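Local coordinates for MutT/nudix family protein (Enterococcus faecalis, PDB 2FML) that is of unknown function but, combining a Nudix domain with an NrtR-type winged helix, may act as a nucleotide-responsive DNA-binding regulator, at residues A[154-159]-A[170-175]; A[110-115]-A[187-192]. One frame throughout, in Å; residues are numbered along the deposited sequence.

Contact 1: A[154-159]-A[170-175]; sequences HGQHIT and DLKTAA
His157 and Asp170 meet through contrasting first torsions: the imidazole of His157 stands anti to its carbonyl carbon (chi1 -60°), whereas the carboxylate of Asp170 is trans to the backbone nitrogen (chi1 -171°) and leans over the residues that follow. The two form an antiparallel non-hydrogen-bonded pair, with both side chains on the same face of the sheet. CD2 at the edge of the His157 ring lies 3.6 Å from Asp170 CA, and the ring and carboxylate planes are 72° apart. NE2 of His157 and OD2 of Asp170 are separated by 3.6 Å. Asp170 OD1 is gripped twice from within its own segment, by Lys172 N at 2.7 Å in an Asx turn and by the backbone N of Thr173, which comes from above the carboxylate plane. Beside the pair, Leu171 N donates to Gln156 O across 2.7 Å. Leu171 CB also lies against this oxygen, and the Leu171 and Ile158 side chains cross at about a right angle, with Leu171 CD2 4.1 Å from Ile158 CG2. Gly155 and Gln156 occupy the corners of a type II' turn, the two-residue connection of the hairpin between strands 143-154 and 157-162. Strand 165-170 ends here alongside 157-162, and Ile158 and Leu171 both pack on Ile191 of helix 186-200, while Asn195 of that helix bonds the carbonyl of Leu171.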
ATOM      1  N   HIS A 154      22.875   1.309  12.321  1.00 60.35           N
ATOM      2  CA  HIS A 154      23.640   1.997  13.366  1.00 62.02           C
ATOM      3  C   HIS A 154      22.773   3.121  13.922  1.00 61.20           C
ATOM      4  O   HIS A 154      22.786   4.227  13.388  1.00 60.16           O
ATOM      5  CB  HIS A 154      24.950   2.575  12.792  1.00 63.03           C
ATOM      6  CG  HIS A 154      25.895   1.532  12.279  1.00 67.51           C
ATOM      7  ND1 HIS A 154      26.061   1.279  10.932  1.00 73.31           N
ATOM      8  CD2 HIS A 154      26.696   0.651  12.927  1.00 72.33           C
ATOM      9  CE1 HIS A 154      26.949   0.310  10.770  1.00 72.97           C
ATOM     10  NE2 HIS A 154      27.335  -0.103  11.965  1.00 74.37           N
ATOM     11  N   GLY A 155      22.027   2.824  14.989  1.00 60.99           N
ATOM     12  CA  GLY A 155      21.202   3.818  15.643  1.00 60.50           C
ATOM     13  C   GLY A 155      20.053   4.116  14.725  1.00 60.78           C
ATOM     14  O   GLY A 155      19.264   3.239  14.419  1.00 61.26           O
ATOM     15  N   GLN A 156      19.960   5.347  14.246  1.00 60.95           N
ATOM     16  CA  GLN A 156      18.809   5.728  13.418  1.00 61.04           C
ATOM     17  C   GLN A 156      19.145   5.755  11.912  1.00 59.38           C
ATOM     18  O   GLN A 156      18.396   6.290  11.120  1.00 57.48           O
ATOM     19  CB  GLN A 156      18.201   7.051  13.908  1.00 60.89           C
ATOM     20  CG  GLN A 156      17.883   7.076  15.452  1.00 69.07           C
ATOM     21  CD  GLN A 156      16.998   5.881  15.963  1.00 73.82           C
ATOM     22  OE1 GLN A 156      15.847   5.696  15.526  1.00 77.86           O
ATOM     23  NE2 GLN A 156      17.552   5.087  16.891  1.00 75.68           N
ATOM     24  N   HIS A 157      20.283   5.153  11.558  1.00 59.32           N
ATOM     25  CA  HIS A 157      20.817   5.113  10.191  1.00 59.06           C
ATOM     26  C   HIS A 157      21.042   3.690   9.792  1.00 57.77           C
ATOM     27  O   HIS A 157      21.278   2.838  10.597  1.00 55.57           O
ATOM     28  CB  HIS A 157      22.192   5.820  10.063  1.00 59.58           C
ATOM     29  CG  HIS A 157      22.155   7.261  10.437  1.00 61.56           C
ATOM     30  ND1 HIS A 157      23.090   7.841  11.261  1.00 67.26           N
ATOM     31  CD2 HIS A 157      21.259   8.225  10.146  1.00 63.03           C
ATOM     32  CE1 HIS A 157      22.775   9.112  11.452  1.00 67.39           C
ATOM     33  NE2 HIS A 157      21.663   9.367  10.789  1.00 62.09           N
ATOM     34  N   ILE A 158      21.013   3.491   8.494  1.00 57.90           N
ATOM     35  CA  ILE A 158      21.393   2.234   7.875  1.00 57.00           C
ATOM     36  C   ILE A 158      22.399   2.503   6.805  1.00 57.39           C
ATOM     37  O   ILE A 158      22.322   3.536   6.109  1.00 59.27           O
ATOM     38  CB  ILE A 158      20.157   1.475   7.285  1.00 56.69           C
ATOM     39  CG1 ILE A 158      19.334   2.318   6.280  1.00 55.77           C
ATOM     40  CG2 ILE A 158      19.288   0.998   8.401  1.00 53.01           C
ATOM     41  CD1 ILE A 158      18.171   1.471   5.624  1.00 55.66           C
ATOM     42  N   THR A 159      23.349   1.598   6.666  1.00 56.58           N
ATOM     43  CA  THR A 159      24.367   1.689   5.619  1.00 56.13           C
ATOM     44  C   THR A 159      24.246   0.422   4.710  1.00 56.80           C
ATOM     45  O   THR A 159      24.184  -0.682   5.194  1.00 56.77           O
ATOM     46  CB  THR A 159      25.790   1.767   6.273  1.00 55.23           C
ATOM     47  OG1 THR A 159      25.828   2.935   7.076  1.00 56.64           O
ATOM     48  CG2 THR A 159      26.936   1.833   5.247  1.00 54.21           C
ATOM     49  N   ASP A 170      19.180   8.033   6.665  1.00 56.17           N
ATOM     50  CA  ASP A 170      18.498   8.385   7.906  1.00 58.48           C
ATOM     51  C   ASP A 170      17.116   7.730   7.946  1.00 58.13           C
ATOM     52  O   ASP A 170      16.289   8.019   7.081  1.00 59.11           O
ATOM     53  CB  ASP A 170      18.331   9.913   8.024  1.00 58.56           C
ATOM     54  CG  ASP A 170      17.810  10.332   9.409  1.00 62.68           C
ATOM     55  OD1 ASP A 170      16.688   9.956   9.827  1.00 63.43           O
ATOM     56  OD2 ASP A 170      18.553  11.035  10.105  1.00 69.43           O
ATOM     57  N   LEU A 171      16.892   6.851   8.921  1.00 57.15           N
ATOM     58  CA  LEU A 171      15.624   6.157   9.085  1.00 58.90           C
ATOM     59  C   LEU A 171      14.405   7.025   9.329  1.00 60.07           C
ATOM     60  O   LEU A 171      13.290   6.553   9.083  1.00 60.83           O
ATOM     61  CB  LEU A 171      15.670   5.058  10.152  1.00 57.12           C
ATOM     62  CG  LEU A 171      16.429   3.784   9.752  1.00 59.50           C
ATOM     63  CD1 LEU A 171      16.651   2.886  10.973  1.00 54.77           C
ATOM     64  CD2 LEU A 171      15.778   3.034   8.518  1.00 56.00           C
ATOM     65  N   LYS A 172      14.589   8.261   9.783  1.00 62.19           N
ATOM     66  CA  LYS A 172      13.431   9.140  10.045  1.00 65.47           C
ATOM     67  C   LYS A 172      13.152  10.140   8.913  1.00 65.32           C
ATOM     68  O   LYS A 172      11.998  10.500   8.702  1.00 67.44           O
ATOM     69  CB  LYS A 172      13.509   9.858  11.418  1.00 66.18           C
ATOM     70  CG  LYS A 172      13.884   8.974  12.633  1.00 72.49           C
ATOM     71  CD  LYS A 172      12.800   7.866  12.885  1.00 79.29           C
ATOM     72  CE  LYS A 172      13.387   6.409  13.041  1.00 80.26           C
ATOM     73  NZ  LYS A 172      12.335   5.389  12.627  1.00 77.13           N
ATOM     74  N   THR A 173      14.161  10.563   8.155  1.00 65.27           N
ATOM     75  CA  THR A 173      13.949  11.587   7.093  1.00 64.85           C
ATOM     76  C   THR A 173      14.310  11.138   5.699  1.00 65.17           C
ATOM     77  O   THR A 173      14.112  11.912   4.734  1.00 64.85           O
ATOM     78  CB  THR A 173      14.830  12.790   7.313  1.00 65.12           C
ATOM     79  OG1 THR A 173      16.177  12.335   7.199  1.00 69.51           O
ATOM     80  CG2 THR A 173      14.613  13.433   8.727  1.00 62.54           C
ATOM     81  N   ALA A 174      14.871   9.914   5.586  1.00 64.27           N
ATOM     82  CA  ALA A 174      15.413   9.373   4.324  1.00 63.03           C
ATOM     83  C   ALA A 174      16.554  10.201   3.770  1.00 63.24           C
ATOM     84  O   ALA A 174      16.985   9.938   2.663  1.00 64.21           O
ATOM     85  CB  ALA A 174      14.297   9.195   3.245  1.00 62.65           C
ATOM     86  N   ALA A 175      17.033  11.200   4.533  1.00 63.08           N
ATOM     87  CA  ALA A 175      18.298  11.897   4.250  1.00 62.60           C
ATOM     88  C   ALA A 175      19.458  10.945   3.982  1.00 62.36           C
ATOM     89  O   ALA A 175      19.594   9.894   4.621  1.00 61.36           O
ATOM     90  CB  ALA A 175      18.663  12.839   5.392  1.00 62.72           C
TER

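Contact 2: A[110-115]-A[187-192]; sequences HSFSRP and SEIIIK
Phe112 and Ile189 make the apolar heart of the contact. Methylene CG1 of Ile189 makes a CH-pi contact over one face of the phenyl ring, displaced toward the rim, with CE2 of Phe112 3.8 Å away. On the opposite face of that ring rests CD2 of His110, from the same strand, while Lys192 CB reaches the phenyl edge, 4.1 Å from Phe112 CZ. A second CH-pi contact belongs to Lys192: with chi2 and chi3 bent (82° and 65°), its chain curls back so that CE lies 3.9 Å from the centroid of the His110 ring, almost straight above it. These contacts pack helix 186-200 against strand 106-112, nearly antiparallel at 10.3 Å between the segment axes, as one helical layer of the alpha/beta/alpha sandwich of the Nudix fold. The polar interactions lie at the other end of the segments. Arg114 NH2 makes a salt bridge to Glu188 OE2, its hydrogen bond weak at 3.4 Å, the carboxylate oxygen approaching the guanidinium edge. A water takes a weak bond from Arg114 NE and donates to Glu188 OE1 at 3.0 Å. Arg114 NH1 pairs with Asp116 instead, which tethers the other arm of the guanidinium.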
ATOM      1  N   HIS A 110       4.507   0.096  -0.821  1.00 53.98           N
ATOM      2  CA  HIS A 110       4.044   1.453  -0.841  1.00 53.40           C
ATOM      3  C   HIS A 110       4.134   1.980  -2.296  1.00 54.28           C
ATOM      4  O   HIS A 110       5.022   1.540  -3.072  1.00 55.43           O
ATOM      5  CB  HIS A 110       4.868   2.311   0.115  1.00 51.71           C
ATOM      6  CG  HIS A 110       4.360   3.714   0.246  1.00 52.59           C
ATOM      7  ND1 HIS A 110       3.364   4.088   1.139  1.00 55.63           N
ATOM      8  CD2 HIS A 110       4.728   4.846  -0.400  1.00 53.30           C
ATOM      9  CE1 HIS A 110       3.143   5.391   1.022  1.00 56.06           C
ATOM     10  NE2 HIS A 110       3.957   5.869   0.090  1.00 56.06           N
ATOM     11  N   SER A 111       3.211   2.884  -2.668  1.00 53.44           N
ATOM     12  CA  SER A 111       3.279   3.559  -3.944  1.00 54.46           C
ATOM     13  C   SER A 111       3.754   4.979  -3.713  1.00 52.82           C
ATOM     14  O   SER A 111       3.170   5.693  -2.917  1.00 51.86           O
ATOM     15  CB  SER A 111       1.960   3.594  -4.686  1.00 53.24           C
ATOM     16  OG  SER A 111       1.393   2.325  -4.537  1.00 61.00           O
ATOM     17  N   PHE A 112       4.749   5.356  -4.521  1.00 52.73           N
ATOM     18  CA  PHE A 112       5.398   6.654  -4.514  1.00 51.69           C
ATOM     19  C   PHE A 112       5.032   7.432  -5.733  1.00 52.40           C
ATOM     20  O   PHE A 112       5.129   6.919  -6.859  1.00 52.43           O
ATOM     21  CB  PHE A 112       6.899   6.398  -4.467  1.00 52.63           C
ATOM     22  CG  PHE A 112       7.328   5.781  -3.161  1.00 53.61           C
ATOM     23  CD1 PHE A 112       7.710   6.588  -2.089  1.00 53.46           C
ATOM     24  CD2 PHE A 112       7.385   4.396  -3.042  1.00 51.58           C
ATOM     25  CE1 PHE A 112       8.088   5.993  -0.882  1.00 54.78           C
ATOM     26  CE2 PHE A 112       7.755   3.817  -1.860  1.00 52.18           C
ATOM     27  CZ  PHE A 112       8.078   4.594  -0.780  1.00 53.77           C
ATOM     28  N   SER A 113       4.540   8.647  -5.494  1.00 52.83           N
ATOM     29  CA  SER A 113       3.880   9.413  -6.486  1.00 53.48           C
ATOM     30  C   SER A 113       4.218  10.889  -6.448  1.00 53.62           C
ATOM     31  O   SER A 113       3.540  11.700  -7.098  1.00 53.28           O
ATOM     32  CB  SER A 113       2.392   9.251  -6.335  1.00 53.48           C
ATOM     33  OG  SER A 113       1.959   9.736  -5.045  1.00 57.04           O
ATOM     34  N   ARG A 114       5.241  11.235  -5.707  1.00 53.35           N
ATOM     35  CA  ARG A 114       5.656  12.619  -5.644  1.00 56.72           C
ATOM     36  C   ARG A 114       5.878  13.102  -7.097  1.00 57.22           C
ATOM     37  O   ARG A 114       6.486  12.394  -7.889  1.00 56.23           O
ATOM     38  CB  ARG A 114       6.969  12.708  -4.865  1.00 56.35           C
ATOM     39  CG  ARG A 114       7.708  13.956  -5.208  1.00 59.99           C
ATOM     40  CD  ARG A 114       8.656  14.306  -4.006  1.00 65.37           C
ATOM     41  NE  ARG A 114       9.738  13.311  -3.877  1.00 63.12           N
ATOM     42  CZ  ARG A 114      10.830  13.337  -4.619  1.00 59.60           C
ATOM     43  NH1 ARG A 114      11.001  14.296  -5.560  1.00 58.22           N
ATOM     44  NH2 ARG A 114      11.752  12.454  -4.378  1.00 58.36           N
ATOM     45  N   PRO A 115       5.293  14.262  -7.462  1.00 58.12           N
ATOM     46  CA  PRO A 115       5.189  14.658  -8.873  1.00 58.16           C
ATOM     47  C   PRO A 115       6.518  14.830  -9.612  1.00 58.50           C
ATOM     48  O   PRO A 115       6.543  14.809 -10.849  1.00 58.71           O
ATOM     49  CB  PRO A 115       4.416  15.994  -8.799  1.00 59.26           C
ATOM     50  CG  PRO A 115       3.653  15.942  -7.518  1.00 59.18           C
ATOM     51  CD  PRO A 115       4.565  15.185  -6.566  1.00 57.55           C
ATOM     52  N   SER A 187      16.131   5.899  -1.962  1.00 55.38           N
ATOM     53  CA  SER A 187      16.475   5.976  -0.535  1.00 57.16           C
ATOM     54  C   SER A 187      15.213   5.987   0.359  1.00 57.36           C
ATOM     55  O   SER A 187      15.178   5.308   1.429  1.00 57.28           O
ATOM     56  CB  SER A 187      17.290   7.257  -0.292  1.00 57.09           C
ATOM     57  OG  SER A 187      16.315   8.226  -0.106  1.00 62.87           O
ATOM     58  N   GLU A 188      14.170   6.715  -0.090  1.00 56.78           N
ATOM     59  CA  GLU A 188      12.886   6.695   0.602  1.00 58.18           C
ATOM     60  C   GLU A 188      12.205   5.359   0.589  1.00 56.39           C
ATOM     61  O   GLU A 188      11.446   5.066   1.465  1.00 57.25           O
ATOM     62  CB  GLU A 188      11.855   7.702   0.022  1.00 57.54           C
ATOM     63  CG  GLU A 188      12.127   9.146   0.311  1.00 63.61           C
ATOM     64  CD  GLU A 188      11.371  10.002  -0.660  1.00 70.50           C
ATOM     65  OE1 GLU A 188      10.141   9.813  -0.682  1.00 75.19           O
ATOM     66  OE2 GLU A 188      11.998  10.803  -1.434  1.00 75.07           O
ATOM     67  N   ILE A 189      12.333   4.665  -0.523  1.00 56.24           N
ATOM     68  CA  ILE A 189      11.776   3.358  -0.673  1.00 53.89           C
ATOM     69  C   ILE A 189      12.508   2.311   0.229  1.00 54.48           C
ATOM     70  O   ILE A 189      11.854   1.472   0.846  1.00 54.73           O
ATOM     71  CB  ILE A 189      11.778   2.875  -2.169  1.00 53.05           C
ATOM     72  CG1 ILE A 189      11.268   3.944  -3.195  1.00 49.45           C
ATOM     73  CG2 ILE A 189      11.103   1.517  -2.245  1.00 48.23           C
ATOM     74  CD1 ILE A 189      11.067   3.355  -4.647  1.00 51.17           C
ATOM     75  N   ILE A 190      13.829   2.354   0.306  1.00 53.94           N
ATOM     76  CA  ILE A 190      14.547   1.423   1.186  1.00 54.95           C
ATOM     77  C   ILE A 190      14.246   1.635   2.681  1.00 55.77           C
ATOM     78  O   ILE A 190      13.996   0.678   3.455  1.00 56.42           O
ATOM     79  CB  ILE A 190      16.056   1.424   0.882  1.00 55.01           C
ATOM     80  CG1 ILE A 190      16.216   0.737  -0.459  1.00 56.58           C
ATOM     81  CG2 ILE A 190      16.890   0.612   2.011  1.00 54.71           C
ATOM     82  CD1 ILE A 190      17.509   0.868  -1.130  1.00 60.37           C
ATOM     83  N   ILE A 191      14.239   2.896   3.084  1.00 56.91           N
ATOM     84  CA  ILE A 191      13.821   3.293   4.430  1.00 57.47           C
ATOM     85  C   ILE A 191      12.379   2.837   4.709  1.00 56.84           C
ATOM     86  O   ILE A 191      12.089   2.286   5.776  1.00 57.44           O
ATOM     87  CB  ILE A 191      13.994   4.835   4.584  1.00 57.84           C
ATOM     88  CG1 ILE A 191      15.480   5.196   4.521  1.00 59.74           C
ATOM     89  CG2 ILE A 191      13.294   5.421   5.798  1.00 57.67           C
ATOM     90  CD1 ILE A 191      16.268   4.730   5.618  1.00 64.65           C
ATOM     91  N   LYS A 192      11.467   3.058   3.769  1.00 57.46           N
ATOM     92  CA  LYS A 192      10.073   2.534   3.947  1.00 58.16           C
ATOM     93  C   LYS A 192      10.053   1.019   4.196  1.00 57.42           C
ATOM     94  O   LYS A 192       9.365   0.547   5.099  1.00 58.44           O
ATOM     95  CB  LYS A 192       9.153   2.921   2.779  1.00 56.81           C
ATOM     96  CG  LYS A 192       7.611   2.658   2.929  1.00 58.76           C
ATOM     97  CD  LYS A 192       6.792   3.747   3.733  1.00 60.19           C
ATOM     98  CE  LYS A 192       6.696   5.134   3.131  1.00 66.20           C
ATOM     99  NZ  LYS A 192       5.704   6.031   3.996  1.00 67.41           N
TER
HETATM  100  O   HOH W   1       9.021  10.119  -3.405  1.00 42.60           O

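Overall arrangement
Contacts 1 and 2 have their centres 15 Å apart; both reach one mixed sheet, and helix 186-200, which supplies a segment of contact 2, also packs on contact 1. Along the chain, 110-115 comes first, then both segments of contact 1, and finally 187-192, so the hairpins leading to the end of strand 165-170 fall within the long excursion that contact 2 closes. The two meet directly: Leu171 CD2 lies 3.4 Å from Ile191 CD1, and the Ala174 methyl packs on Glu188. Helix 186-200 thus spans from strand 106-112 to strands 157-162 and 165-170. Strand 106-112 also faces the dimer partner, where Ser111 bonds Ser111 of the second subunit, whereas no other subunit touches contact 1.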